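Local coordinates for protein triphenylmethane reductase (Citrobacter sp., PDB 2VRC) that probably reduces triphenylmethane dyes with NADPH as hydride donor, through a nucleotide-binding domain of the NmrA-like, Rossmann-type family, at residues 2-7 and 30-35. The protein carries 4 engineered substitutions. Numbering follows the deposited sequence.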
ATOM      1  N   SER D   2      -3.401  -2.310  25.216  1.00 45.98           N
ATOM      2  CA  SER D   2      -3.772  -2.212  23.797  1.00 44.80           C
ATOM      3  C   SER D   2      -3.744  -3.538  23.013  1.00 43.50           C
ATOM      4  O   SER D   2      -2.696  -4.161  22.909  1.00 43.90           O
ATOM      5  CB  SER D   2      -2.772  -1.284  23.124  1.00 45.09           C
ATOM      6  OG  SER D   2      -3.444  -0.303  22.367  1.00 47.26           O
ATOM      7  N   ILE D   3      -4.861  -3.951  22.433  1.00 41.64           N
ATOM      8  CA  ILE D   3      -4.870  -5.114  21.545  1.00 40.21           C
ATOM      9  C   ILE D   3      -5.352  -4.744  20.155  1.00 39.73           C
ATOM     10  O   ILE D   3      -6.443  -4.180  19.996  1.00 39.97           O
ATOM     11  CB  ILE D   3      -5.807  -6.194  22.044  1.00 40.29           C
ATOM     12  CG1 ILE D   3      -5.321  -6.759  23.378  1.00 39.45           C
ATOM     13  CG2 ILE D   3      -5.988  -7.277  20.971  1.00 39.42           C
ATOM     14  CD1 ILE D   3      -6.420  -7.428  24.177  1.00 37.85           C
ATOM     15  N   ALA D   4      -4.564  -5.085  19.145  1.00 38.63           N
ATOM     16  CA  ALA D   4      -4.850  -4.668  17.776  1.00 37.43           C
ATOM     17  C   ALA D   4      -5.235  -5.847  16.907  1.00 37.09           C
ATOM     18  O   ALA D   4      -4.695  -6.940  17.060  1.00 37.31           O
ATOM     19  CB  ALA D   4      -3.653  -3.942  17.191  1.00 37.26           C
ATOM     20  N   VAL D   5      -6.169  -5.627  15.995  1.00 36.12           N
ATOM     21  CA  VAL D   5      -6.647  -6.686  15.117  1.00 35.24           C
ATOM     22  C   VAL D   5      -6.597  -6.220  13.656  1.00 35.22           C
ATOM     23  O   VAL D   5      -7.336  -5.303  13.269  1.00 35.04           O
ATOM     24  CB  VAL D   5      -8.114  -7.113  15.501  1.00 35.07           C
ATOM     25  CG1 VAL D   5      -8.623  -8.204  14.576  1.00 34.63           C
ATOM     26  CG2 VAL D   5      -8.188  -7.573  16.953  1.00 33.50           C
ATOM     27  N   THR D   6      -5.733  -6.827  12.845  1.00 34.88           N
ATOM     28  CA  THR D   6      -5.725  -6.529  11.412  1.00 34.94           C
ATOM     29  C   THR D   6      -6.887  -7.302  10.748  1.00 34.76           C
ATOM     30  O   THR D   6      -7.490  -8.141  11.393  1.00 35.00           O
ATOM     31  CB  THR D   6      -4.383  -6.930  10.777  1.00 35.23           C
ATOM     32  OG1 THR D   6      -4.251  -8.352  10.825  1.00 37.66           O
ATOM     33  CG2 THR D   6      -3.198  -6.300  11.513  1.00 33.70           C
ATOM     34  N   GLY D   7      -7.220  -7.026   9.488  1.00 34.53           N
ATOM     35  CA  GLY D   7      -8.324  -7.729   8.806  1.00 34.23           C
ATOM     36  C   GLY D   7      -9.652  -7.566   9.547  1.00 34.87           C
ATOM     37  O   GLY D   7     -10.531  -8.455   9.526  1.00 34.32           O
ATOM     38  N   ILE D  30      -8.025  -1.975  19.049  1.00 36.71           N
ATOM     39  CA  ILE D  30      -7.710  -1.147  17.890  1.00 35.96           C
ATOM     40  C   ILE D  30      -7.991  -1.958  16.637  1.00 35.41           C
ATOM     41  O   ILE D  30      -7.532  -3.100  16.524  1.00 35.57           O
ATOM     42  CB  ILE D  30      -6.247  -0.726  17.921  1.00 36.05           C
ATOM     43  CG1 ILE D  30      -6.028   0.259  19.078  1.00 36.76           C
ATOM     44  CG2 ILE D  30      -5.814  -0.175  16.560  1.00 35.51           C
ATOM     45  CD1 ILE D  30      -4.573   0.625  19.344  1.00 37.49           C
ATOM     46  N   ALA D  31      -8.757  -1.389  15.712  1.00 34.61           N
ATOM     47  CA  ALA D  31      -9.089  -2.093  14.473  1.00 34.27           C
ATOM     48  C   ALA D  31      -8.255  -1.523  13.340  1.00 34.15           C
ATOM     49  O   ALA D  31      -8.297  -0.323  13.068  1.00 34.62           O
ATOM     50  CB  ALA D  31     -10.585  -2.008  14.156  1.00 33.67           C
ATOM     51  N   ILE D  32      -7.481  -2.389  12.707  1.00 34.00           N
ATOM     52  CA  ILE D  32      -6.590  -1.996  11.633  1.00 34.08           C
ATOM     53  C   ILE D  32      -7.146  -2.435  10.279  1.00 34.41           C
ATOM     54  O   ILE D  32      -7.342  -3.623  10.008  1.00 34.99           O
ATOM     55  CB  ILE D  32      -5.183  -2.552  11.852  1.00 33.72           C
ATOM     56  CG1 ILE D  32      -4.608  -1.989  13.155  1.00 33.79           C
ATOM     57  CG2 ILE D  32      -4.308  -2.259  10.633  1.00 33.28           C
ATOM     58  CD1 ILE D  32      -3.371  -2.714  13.691  1.00 34.20           C
ATOM     59  N   VAL D  33      -7.350  -1.460   9.414  1.00 34.29           N
ATOM     60  CA  VAL D  33      -8.174  -1.636   8.259  1.00 34.60           C
ATOM     61  C   VAL D  33      -7.558  -0.827   7.103  1.00 34.96           C
ATOM     62  O   VAL D  33      -6.854   0.149   7.360  1.00 34.52           O
ATOM     63  CB  VAL D  33      -9.568  -1.158   8.699  1.00 34.98           C
ATOM     64  CG1 VAL D  33     -10.253  -0.341   7.665  1.00 34.27           C
ATOM     65  CG2 VAL D  33     -10.415  -2.359   9.219  1.00 35.71           C
ATOM     66  N   ARG D  34      -7.786  -1.209   5.842  1.00 35.56           N
ATOM     67  CA  ARG D  34      -7.238  -0.380   4.744  1.00 36.36           C
ATOM     68  C   ARG D  34      -8.152   0.728   4.194  1.00 36.42           C
ATOM     69  O   ARG D  34      -7.695   1.606   3.450  1.00 36.59           O
ATOM     70  CB  ARG D  34      -6.629  -1.212   3.614  1.00 36.80           C
ATOM     71  CG  ARG D  34      -7.571  -2.163   2.948  1.00 38.22           C
ATOM     72  CD  ARG D  34      -6.949  -2.718   1.699  1.00 38.85           C
ATOM     73  NE  ARG D  34      -7.965  -3.009   0.686  1.00 40.17           N
ATOM     74  CZ  ARG D  34      -7.783  -3.846  -0.337  1.00 41.05           C
ATOM     75  NH1 ARG D  34      -6.621  -4.485  -0.484  1.00 40.68           N
ATOM     76  NH2 ARG D  34      -8.758  -4.050  -1.208  1.00 37.92           N
ATOM     77  N   ASN D  35      -9.426   0.685   4.565  1.00 36.22           N
ATOM     78  CA  ASN D  35     -10.389   1.712   4.212  1.00 36.16           C
ATOM     79  C   ASN D  35     -11.175   1.996   5.477  1.00 36.08           C
ATOM     80  O   ASN D  35     -12.097   1.264   5.791  1.00 35.86           O
ATOM     81  CB  ASN D  35     -11.314   1.213   3.094  1.00 36.24           C
ATOM     82  CG  ASN D  35     -10.630   1.187   1.733  1.00 36.60           C
ATOM     83  OD1 ASN D  35     -10.303   2.231   1.179  1.00 39.36           O
ATOM     84  ND2 ASN D  35     -10.423  -0.003   1.186  1.00 37.62           N
TER
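The carbonyl oxygen of Ile30 is approached by two groups of the neighbouring strand: Val5 N donates a hydrogen bond to Ile30 O at 2.9 Å, and Ala4 CA lies 3.3 Å from Ile30 O in a CA-H...O contact. Ile30 N in turn donates to Ile3 O at 2.9 Å, and Ile32 N reaches Val5 O at 3.0 Å. Ile30 thus bonds to Ile3 and Val5, the residues flanking Ala4, and Ile32 to Val5, the pattern of a parallel pair; the short strand axes run 4.8 Å apart at 24°.

Ile30 and Ile32 share the face that also carries Ala4 and Thr6. Ile30 lies beside Ala4, with its CD1 3.4 Å from Ser2 OG. In Ile32, CG1 anti to the carbonyl carbon (chi1 -61°) and an extended chi2 (165°) carry CD1 to 3.7 Å from Ala4 CB and 4.2 Å from Thr6 CG2. Thr6 and Ile32 lie side by side, and Phe64 of helix 60-64 packs against both. The methyl CG2 of Thr6 faces Ile32 CD1, while OG1 is hydrogen-bonded to Tyr54 and to the backbone of Ile73 and Leu71. The other face turns Val5 onto Ile17 and Leu20 of helix 11-23, the crossover of this beta-alpha-beta unit.

Gly7 and the NADP(+)-binding Arg34 lie near the C-terminal ends of these first two Rossmann strands, where such folds hold the dinucleotide. Main-chain bonds thus set the register, beside a buried, mostly apolar face whose one hydroxyl among these four residues, Thr6 OG1, already has its partners.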